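Local structure of carboxynorspermidine decarboxylase (Campylobacter jejuni subsp. jejuni 81116, 3N29) at residues 238-243 and 270-275; 71-76 and 265-270. The protein probably decarboxylates carboxynorspermidine to norspermidine, using pyridoxal-5'-phosphate as its cofactor. One frame throughout, in Å; residues are numbered along the deposited sequence.

How the contacts relate
Both contacts belong to the beta/alpha-barrel domain, and their centres lie about 11 Å apart. Contact 2 pairs the first barrel strand, 71-75, with the eighth, 265-268, and so closes the barrel. Contact 1 lies just beyond the strand ends, where the loop after strand 232-234 meets helix 272-275. Along the chain the order is 71-76, 238-243, 265-270 and 270-275, so the segments alternate. Pro-270 is shared: strand 265-268 runs through it into helix 272-275. Gly-271 N and Ala-75 CB, 3.7 Å apart, also join the contacts. Both reach the cofactor: contact 1 grips its phosphate, and contact 2 places Glu-269 at its pyridine nitrogen.

Contact 1: 238-243 and 270-275; sequences GHHITK and PGEAVG. With PLP (pyridoxal-5'-phosphate), chain C; NSD (N-(3-aminopropyl)propane-1,3-diamine), chain D.
The phosphate site of the beta/alpha barrel is built here, where the loop holding Thr-242 meets the short helix 272-275 at Ala-273. Two backbone segments close round the phosphate of pyridoxal-5'-phosphate. From the loop, Gly-238 N donates to O2P at 2.8 Å. From the other segment, Gly-271 N gives O2P a nearly straight bond of 3.0 Å. Glu-272 N, in the first turn of the helix, bonds O1P at 2.9 Å. The start of the helix would probably add to the pull on the anion. A water serves as a third donor to O2P, at 2.6 Å. It also donates to His-239 O and accepts from Ala-273 N, so it ties both segments to the cofactor.

Behind the phosphate the segments pack directly. Ala-273 CB points at the loop and rests 3.5 Å from His-239 O. Next to it, Thr-242 OG1 donates to Ala-273 O at 2.7 Å. The C=O...OG1 angle is 122°, and the hydroxyl lies in the carbonyl plane, on a lone pair. Thr-242 is the third residue of a type I turn from His-240 to Lys-243. The loop is also tied to the chain just before it: His-239 NE2 is hydrogen-bonded to Phe-235 O.

Glu-272 links the phosphate site to the norspermidine pocket. Its CG is anti to the backbone N (chi1 176°), and the extended chain leads the carboxylate away from the phosphate, toward the amine. OE2 lies 3.6 Å from His-240 CE1, with the imidazole and carboxylate planes 72° apart. The His-240 ring meets Trp-276 edge-to-face and has Lys-243 CB over one face. The other oxygen, Glu-272 OE1, takes a short bond of 2.5 Å from N1 of norspermidine.

Contact 2: 71-76 and 265-270; sequences KVLLAL and QVYLEP. With PLP (pyridoxal-5'-phosphate), chain C.
The first and last strands of the eight-stranded beta/alpha barrel meet here, parallel, with Lys-71 beside Tyr-267 and Val-72 beside Leu-268. Their axes run 27° apart. Lys-71 N donates to Val-266 O, and Lys-71 O accepts from Leu-268 N. Leu-73 N then bonds Leu-268 O at 2.8 Å. Ala-75 N reaches Pro-270 O, also at 2.8 Å, so the pairing continues past the end of strand 265-268.

The end near the cofactor is tightly packed. Pro-270 CD lies 3.2 Å from Leu-73 O, and its ring crosses the Val-72 side chain at about a right angle, with CG1 nearest. Ala-75 CB touches both Glu-269 O and C5A of pyridoxal-5'-phosphate, 3.3 Å from each. Glu-269 O is buried here and has no polar partner in the model.

The opposite end is the solvent side: Lys-71 and Gln-265 are partly exposed there, although Lys-71 still packs on Tyr-267. The lysine chain lies alongside the buried tyrosine, pointing the same way. A bend at chi3 (82°) swings the end of the chain across to the hydroxyl, and NZ donates to Tyr-267 OH at 2.9 Å. NZ also forms a salt bridge with Glu-113. Leu-73 CD1 touches the same ring at CD1, 4.0 Å away.

Glu-269 serves the cofactor. Three protein hydrogen bonds, from Thr-96 OG1 and Asn-234 ND2 to OE2 and from His-200 NE2 to OE1, hold the carboxylate. Glu-269 OE1 lies 2.7 Å from the pyridine N1 of pyridoxal-5'-phosphate.

Contact 1: 238-243 and 270-275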
ATOM      1  N   GLY A 238       9.513  19.187   0.981  1.00 16.46           N
ATOM      2  CA  GLY A 238      10.392  18.819  -0.096  1.00 16.05           C
ATOM      3  C   GLY A 238      11.817  19.308  -0.059  1.00 17.68           C
ATOM      4  O   GLY A 238      12.558  19.087  -1.004  1.00 18.30           O
ATOM      5  N   HIS A 239      12.172  19.997   1.017  1.00 16.46           N
ATOM      6  CA  HIS A 239      13.509  20.586   1.226  1.00 16.66           C
ATOM      7  C   HIS A 239      14.306  19.466   1.887  1.00 17.11           C
ATOM      8  O   HIS A 239      13.993  19.046   2.998  1.00 18.10           O
ATOM      9  CB  HIS A 239      13.412  21.804   2.157  1.00 15.70           C
ATOM     10  CG  HIS A 239      12.245  22.695   1.829  1.00 16.80           C
ATOM     11  ND1 HIS A 239      12.147  23.345   0.634  1.00 17.75           N
ATOM     12  CD2 HIS A 239      11.063  22.908   2.463  1.00 19.92           C
ATOM     13  CE1 HIS A 239      10.981  23.971   0.550  1.00 19.28           C
ATOM     14  NE2 HIS A 239      10.307  23.733   1.659  1.00 19.57           N
ATOM     15  N   HIS A 240      15.339  19.003   1.213  1.00 16.01           N
ATOM     16  CA  HIS A 240      16.090  17.820   1.649  1.00 16.80           C
ATOM     17  C   HIS A 240      17.198  18.349   2.563  1.00 16.19           C
ATOM     18  O   HIS A 240      18.392  18.112   2.330  1.00 17.45           O
ATOM     19  CB  HIS A 240      16.727  17.199   0.384  1.00 15.94           C
ATOM     20  CG  HIS A 240      16.791  15.710   0.383  1.00 19.53           C
ATOM     21  ND1 HIS A 240      16.376  14.936   1.439  1.00 19.01           N
ATOM     22  CD2 HIS A 240      17.150  14.838  -0.599  1.00 25.81           C
ATOM     23  CE1 HIS A 240      16.515  13.660   1.136  1.00 20.70           C
ATOM     24  NE2 HIS A 240      16.974  13.566  -0.096  1.00 21.31           N
ATOM     25  N   ILE A 241      16.787  19.043   3.597  1.00 15.02           N
ATOM     26  CA  ILE A 241      17.666  19.821   4.453  1.00 14.59           C
ATOM     27  C   ILE A 241      18.721  18.991   5.154  1.00 14.34           C
ATOM     28  O   ILE A 241      19.853  19.470   5.427  1.00 16.13           O
ATOM     29  CB  ILE A 241      16.815  20.594   5.493  1.00 13.49           C
ATOM     30  CG1 ILE A 241      15.952  21.645   4.787  1.00 17.23           C
ATOM     31  CG2 ILE A 241      17.738  21.343   6.542  1.00 12.17           C
ATOM     32  CD1 ILE A 241      14.851  22.252   5.641  1.00 16.44           C
ATOM     33  N   THR A 242      18.375  17.758   5.474  1.00 14.37           N
ATOM     34  CA  THR A 242      19.248  16.929   6.267  1.00 15.88           C
ATOM     35  C   THR A 242      20.067  15.940   5.403  1.00 16.43           C
ATOM     36  O   THR A 242      20.853  15.164   5.929  1.00 16.50           O
ATOM     37  CB  THR A 242      18.456  16.129   7.301  1.00 16.08           C
ATOM     38  OG1 THR A 242      17.457  15.341   6.629  1.00 14.52           O
ATOM     39  CG2 THR A 242      17.815  17.063   8.294  1.00 16.05           C
ATOM     40  N   LYS A 243      19.948  16.028   4.101  1.00 17.80           N
ATOM     41  CA  LYS A 243      20.794  15.232   3.222  1.00 20.06           C
ATOM     42  C   LYS A 243      22.162  15.882   3.121  1.00 20.93           C
ATOM     43  O   LYS A 243      22.308  17.128   3.086  1.00 21.78           O
ATOM     44  CB  LYS A 243      20.202  15.115   1.831  1.00 20.79           C
ATOM     45  CG  LYS A 243      21.044  14.257   0.845  1.00 24.40           C
ATOM     46  CD  LYS A 243      20.204  13.686  -0.272  1.00 29.33           C
ATOM     47  CE  LYS A 243      21.052  13.253  -1.528  1.00 33.14           C
ATOM     48  NZ  LYS A 243      22.239  12.443  -1.121  1.00 35.16           N
ATOM     49  N   PRO A 270       8.946  20.320   6.345  1.00 18.12           N
ATOM     50  CA  PRO A 270       9.551  19.091   5.928  1.00 19.61           C
ATOM     51  C   PRO A 270       8.925  17.844   6.575  1.00 18.46           C
ATOM     52  O   PRO A 270       8.525  17.867   7.755  1.00 18.45           O
ATOM     53  CB  PRO A 270      10.946  19.250   6.433  1.00 20.06           C
ATOM     54  CG  PRO A 270      10.838  20.018   7.638  1.00 20.71           C
ATOM     55  CD  PRO A 270       9.854  21.057   7.246  1.00 18.27           C
ATOM     56  N   GLY A 271       8.842  16.786   5.787  1.00 18.80           N
ATOM     57  CA  GLY A 271       8.551  15.459   6.328  1.00 18.90           C
ATOM     58  C   GLY A 271       9.780  14.527   6.219  1.00 17.05           C
ATOM     59  O   GLY A 271      10.408  14.129   7.225  1.00 17.71           O
ATOM     60  N   GLU A 272      10.136  14.227   5.005  1.00 15.73           N
ATOM     61  CA  GLU A 272      11.254  13.331   4.734  1.00 15.74           C
ATOM     62  C   GLU A 272      12.549  13.759   5.407  1.00 14.78           C
ATOM     63  O   GLU A 272      13.225  12.929   5.977  1.00 14.27           O
ATOM     64  CB  GLU A 272      11.450  13.177   3.247  1.00 16.13           C
ATOM     65  CG  GLU A 272      12.623  12.348   2.864  1.00 16.65           C
ATOM     66  CD  GLU A 272      12.635  12.012   1.389  1.00 22.22           C
ATOM     67  OE1 GLU A 272      11.691  12.314   0.634  1.00 26.14           O
ATOM     68  OE2 GLU A 272      13.647  11.521   0.978  1.00 24.99           O
ATOM     69  N   ALA A 273      12.776  15.052   5.476  1.00 14.51           N
ATOM     70  CA  ALA A 273      13.961  15.587   6.101  1.00 14.44           C
ATOM     71  C   ALA A 273      14.084  15.227   7.579  1.00 13.87           C
ATOM     72  O   ALA A 273      15.155  15.058   8.073  1.00 12.82           O
ATOM     73  CB  ALA A 273      13.999  17.057   5.930  1.00 15.45           C
ATOM     74  N   VAL A 274      12.979  15.188   8.275  1.00 13.00           N
ATOM     75  CA  VAL A 274      12.980  14.760   9.653  1.00 13.44           C
ATOM     76  C   VAL A 274      13.408  13.305   9.815  1.00 13.50           C
ATOM     77  O   VAL A 274      14.185  13.007  10.646  1.00 13.22           O
ATOM     78  CB  VAL A 274      11.623  14.996  10.305  1.00 13.49           C
ATOM     79  CG1 VAL A 274      11.609  14.516  11.676  1.00 14.92           C
ATOM     80  CG2 VAL A 274      11.267  16.452  10.272  1.00 15.39           C
ATOM     81  N   GLY A 275      12.891  12.436   8.958  1.00 12.73           N
ATOM     82  CA  GLY A 275      13.133  11.016   9.023  1.00 13.12           C
ATOM     83  C   GLY A 275      14.308  10.471   8.247  1.00 12.09           C
ATOM     84  O   GLY A 275      14.599   9.329   8.333  1.00 14.75           O
TER
HETATM   85  N1  PLP C1001       3.528  19.915   2.906  1.00 27.08           N
HETATM   86  C2  PLP C1001       2.619  19.414   2.017  1.00 29.00           C
HETATM   87  C2A PLP C1001       1.387  20.211   1.670  1.00 29.00           C
HETATM   88  C3  PLP C1001       2.849  18.110   1.478  1.00 31.73           C
HETATM   89  O3  PLP C1001       1.928  17.567   0.580  1.00 32.97           O
HETATM   90  C4  PLP C1001       3.991  17.371   1.843  1.00 31.03           C
HETATM   91  C4A PLP C1001       4.191  15.968   1.288  1.00 32.06           C
HETATM   92  C5  PLP C1001       4.932  17.939   2.716  1.00 27.80           C
HETATM   93  C6  PLP C1001       4.661  19.224   3.231  1.00 24.71           C
HETATM   94  C5A PLP C1001       6.182  17.200   3.133  1.00 25.19           C
HETATM   95  O4P PLP C1001       6.932  16.775   2.023  1.00 19.83           O
HETATM   96  P   PLP C1001       8.330  16.062   2.177  1.00 24.37           P
HETATM   97  O1P PLP C1001       8.109  14.876   3.096  1.00 21.88           O
HETATM   98  O2P PLP C1001       9.301  17.071   2.836  1.00 23.11           O
HETATM   99  O3P PLP C1001       8.831  15.746   0.841  1.00 21.52           O
HETATM  100  C1  NSD D1002       8.187  12.915  -0.373  1.00 57.70           C
HETATM  101  N1  NSD D1002       9.565  13.310  -0.325  1.00 56.76           N
HETATM  102  C2  NSD D1002       7.555  13.156  -1.702  1.00 60.03           C
HETATM  103  N2  NSD D1002       5.368  12.199  -1.595  1.00 61.40           N
HETATM  104  C3  NSD D1002       6.073  13.253  -1.640  1.00 62.11           C
HETATM  105  N3  NSD D1002       5.625   7.930  -0.639  1.00 52.57           N
HETATM  106  C4  NSD D1002       5.793  11.006  -1.615  1.00 57.55           C
HETATM  107  C5  NSD D1002       4.733   9.943  -1.527  1.00 56.37           C
HETATM  108  C6  NSD D1002       5.285   8.581  -1.862  1.00 54.98           C
HETATM  109  O   HOH W   1      11.781  17.069   3.539  1.00 19.03           O

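Contact 2: 71-76 and 265-270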
ATOM      1  N   LYS A  71       9.605  29.230  11.158  1.00 26.63           N
ATOM      2  CA  LYS A  71       9.110  28.234  12.116  1.00 26.43           C
ATOM      3  C   LYS A  71       9.010  26.863  11.388  1.00 27.18           C
ATOM      4  O   LYS A  71       8.404  26.789  10.328  1.00 25.62           O
ATOM      5  CB  LYS A  71       7.765  28.667  12.629  1.00 26.53           C
ATOM      6  CG  LYS A  71       7.811  29.846  13.627  1.00 26.33           C
ATOM      7  CD  LYS A  71       6.459  30.378  13.953  1.00 26.57           C
ATOM      8  CE  LYS A  71       5.723  29.615  14.999  1.00 29.71           C
ATOM      9  NZ  LYS A  71       4.244  29.928  15.230  1.00 30.84           N
ATOM     10  N   VAL A  72       9.631  25.820  11.931  1.00 26.59           N
ATOM     11  CA  VAL A  72       9.701  24.538  11.209  1.00 24.28           C
ATOM     12  C   VAL A  72       8.673  23.576  11.776  1.00 23.95           C
ATOM     13  O   VAL A  72       8.520  23.413  13.025  1.00 22.91           O
ATOM     14  CB  VAL A  72      11.146  23.995  11.192  1.00 25.72           C
ATOM     15  CG1 VAL A  72      11.314  22.692  10.359  1.00 23.55           C
ATOM     16  CG2 VAL A  72      12.049  24.988  10.712  1.00 23.72           C
ATOM     17  N   LEU A  73       7.917  22.932  10.889  1.00 21.34           N
ATOM     18  CA  LEU A  73       6.899  21.967  11.245  1.00 22.13           C
ATOM     19  C   LEU A  73       7.229  20.574  10.684  1.00 22.89           C
ATOM     20  O   LEU A  73       7.883  20.479   9.654  1.00 23.43           O
ATOM     21  CB  LEU A  73       5.516  22.373  10.698  1.00 22.38           C
ATOM     22  CG  LEU A  73       5.034  23.820  10.986  1.00 24.16           C
ATOM     23  CD1 LEU A  73       3.840  24.222  10.124  1.00 21.17           C
ATOM     24  CD2 LEU A  73       4.629  23.977  12.425  1.00 23.51           C
ATOM     25  N   LEU A  74       6.781  19.530  11.382  1.00 20.45           N
ATOM     26  CA  LEU A  74       6.919  18.151  10.872  1.00 22.19           C
ATOM     27  C   LEU A  74       5.687  17.925   9.984  1.00 20.93           C
ATOM     28  O   LEU A  74       4.559  17.949  10.471  1.00 22.41           O
ATOM     29  CB  LEU A  74       6.895  17.139  12.010  1.00 20.53           C
ATOM     30  CG  LEU A  74       6.604  15.626  11.669  1.00 22.73           C
ATOM     31  CD1 LEU A  74       7.671  15.186  10.708  1.00 20.72           C
ATOM     32  CD2 LEU A  74       6.495  14.782  13.018  1.00 19.28           C
ATOM     33  N   ALA A  75       5.910  17.604   8.713  1.00 22.05           N
ATOM     34  CA  ALA A  75       4.802  17.119   7.839  1.00 22.99           C
ATOM     35  C   ALA A  75       4.546  15.604   8.100  1.00 20.94           C
ATOM     36  O   ALA A  75       5.358  14.784   7.753  1.00 20.02           O
ATOM     37  CB  ALA A  75       5.189  17.322   6.323  1.00 22.44           C
ATOM     38  N   LEU A  76       3.450  15.287   8.776  1.00 19.86           N
ATOM     39  CA  LEU A  76       3.126  13.903   9.225  1.00 18.96           C
ATOM     40  C   LEU A  76       2.935  12.870   8.062  1.00 18.31           C
ATOM     41  O   LEU A  76       3.100  11.662   8.326  1.00 18.70           O
ATOM     42  CB  LEU A  76       1.863  13.890  10.076  1.00 18.36           C
ATOM     43  CG  LEU A  76       2.116  14.440  11.540  1.00 19.01           C
ATOM     44  CD1 LEU A  76       0.747  14.677  12.206  1.00 21.26           C
ATOM     45  CD2 LEU A  76       2.944  13.493  12.415  1.00 21.58           C
ATOM     46  N   GLN A 265       5.880  35.978   8.709  1.00 18.13           N
ATOM     47  CA  GLN A 265       6.462  34.851   9.416  1.00 17.67           C
ATOM     48  C   GLN A 265       6.470  33.714   8.342  1.00 17.40           C
ATOM     49  O   GLN A 265       5.447  33.416   7.733  1.00 17.22           O
ATOM     50  CB  GLN A 265       5.545  34.484  10.574  1.00 18.54           C
ATOM     51  CG  GLN A 265       5.872  33.150  11.320  1.00 18.22           C
ATOM     52  CD  GLN A 265       7.260  33.196  11.840  1.00 20.99           C
ATOM     53  OE1 GLN A 265       8.171  32.529  11.340  1.00 22.47           O
ATOM     54  NE2 GLN A 265       7.456  34.022  12.815  1.00 14.09           N
ATOM     55  N   VAL A 266       7.619  33.098   8.132  1.00 15.71           N
ATOM     56  CA  VAL A 266       7.745  32.017   7.164  1.00 15.58           C
ATOM     57  C   VAL A 266       7.645  30.714   7.942  1.00 13.93           C
ATOM     58  O   VAL A 266       8.169  30.603   9.053  1.00 11.85           O
ATOM     59  CB  VAL A 266       9.141  32.041   6.466  1.00 15.61           C
ATOM     60  CG1 VAL A 266       9.318  30.798   5.647  1.00 15.77           C
ATOM     61  CG2 VAL A 266       9.283  33.286   5.535  1.00 15.21           C
ATOM     62  N   TYR A 267       6.973  29.741   7.354  1.00 15.43           N
ATOM     63  CA  TYR A 267       6.872  28.374   7.863  1.00 14.35           C
ATOM     64  C   TYR A 267       7.478  27.416   6.873  1.00 14.98           C
ATOM     65  O   TYR A 267       7.367  27.601   5.634  1.00 13.92           O
ATOM     66  CB  TYR A 267       5.402  27.994   8.088  1.00 17.26           C
ATOM     67  CG  TYR A 267       4.800  28.694   9.245  1.00 16.58           C
ATOM     68  CD1 TYR A 267       4.769  28.087  10.495  1.00 20.27           C
ATOM     69  CD2 TYR A 267       4.285  29.986   9.117  1.00 21.11           C
ATOM     70  CE1 TYR A 267       4.227  28.701  11.574  1.00 17.63           C
ATOM     71  CE2 TYR A 267       3.764  30.644  10.227  1.00 18.61           C
ATOM     72  CZ  TYR A 267       3.746  29.989  11.444  1.00 21.07           C
ATOM     73  OH  TYR A 267       3.232  30.572  12.565  1.00 18.52           O
ATOM     74  N   LEU A 268       8.166  26.384   7.383  1.00 15.18           N
ATOM     75  CA  LEU A 268       8.651  25.288   6.521  1.00 14.38           C
ATOM     76  C   LEU A 268       8.052  23.989   7.047  1.00 15.19           C
ATOM     77  O   LEU A 268       7.853  23.864   8.254  1.00 15.22           O
ATOM     78  CB  LEU A 268      10.161  25.178   6.514  1.00 15.14           C
ATOM     79  CG  LEU A 268      11.075  26.330   6.090  1.00 14.34           C
ATOM     80  CD1 LEU A 268      12.499  26.029   6.424  1.00 14.98           C
ATOM     81  CD2 LEU A 268      10.993  26.620   4.597  1.00 18.11           C
ATOM     82  N   GLU A 269       7.803  23.009   6.177  1.00 15.05           N
ATOM     83  CA  GLU A 269       7.111  21.852   6.661  1.00 16.01           C
ATOM     84  C   GLU A 269       7.689  20.609   6.006  1.00 17.62           C
ATOM     85  O   GLU A 269       6.974  19.854   5.275  1.00 18.75           O
ATOM     86  CB  GLU A 269       5.588  22.016   6.588  1.00 18.52           C
ATOM     87  CG  GLU A 269       5.087  22.500   5.319  1.00 21.22           C
ATOM     88  CD  GLU A 269       3.530  22.611   5.195  1.00 23.73           C
ATOM     89  OE1 GLU A 269       3.087  22.254   4.109  1.00 21.47           O
ATOM     90  OE2 GLU A 269       2.791  22.978   6.161  1.00 19.58           O
ATOM     91  N   PRO A 270       8.946  20.320   6.345  1.00 18.12           N
ATOM     92  CA  PRO A 270       9.551  19.091   5.928  1.00 19.61           C
ATOM     93  C   PRO A 270       8.925  17.844   6.575  1.00 18.46           C
ATOM     94  O   PRO A 270       8.525  17.867   7.755  1.00 18.45           O
ATOM     95  CB  PRO A 270      10.946  19.250   6.433  1.00 20.06           C
ATOM     96  CG  PRO A 270      10.838  20.018   7.638  1.00 20.71           C
ATOM     97  CD  PRO A 270       9.854  21.057   7.246  1.00 18.27           C
TER
HETATM   98  N1  PLP C1001       3.528  19.915   2.906  1.00 27.08           N
HETATM   99  C2  PLP C1001       2.619  19.414   2.017  1.00 29.00           C
HETATM  100  C2A PLP C1001       1.387  20.211   1.670  1.00 29.00           C
HETATM  101  C3  PLP C1001       2.849  18.110   1.478  1.00 31.73           C
HETATM  102  O3  PLP C1001       1.928  17.567   0.580  1.00 32.97           O
HETATM  103  C4  PLP C1001       3.991  17.371   1.843  1.00 31.03           C
HETATM  104  C4A PLP C1001       4.191  15.968   1.288  1.00 32.06           C
HETATM  105  C5  PLP C1001       4.932  17.939   2.716  1.00 27.80           C
HETATM  106  C6  PLP C1001       4.661  19.224   3.231  1.00 24.71           C
HETATM  107  C5A PLP C1001       6.182  17.200   3.133  1.00 25.19           C
HETATM  108  O4P PLP C1001       6.932  16.775   2.023  1.00 19.83           O
HETATM  109  P   PLP C1001       8.330  16.062   2.177  1.00 24.37           P
HETATM  110  O1P PLP C1001       8.109  14.876   3.096  1.00 21.88           O
HETATM  111  O2P PLP C1001       9.301  17.071   2.836  1.00 23.11           O
HETATM  112  O3P PLP C1001       8.831  15.746   0.841  1.00 21.52           O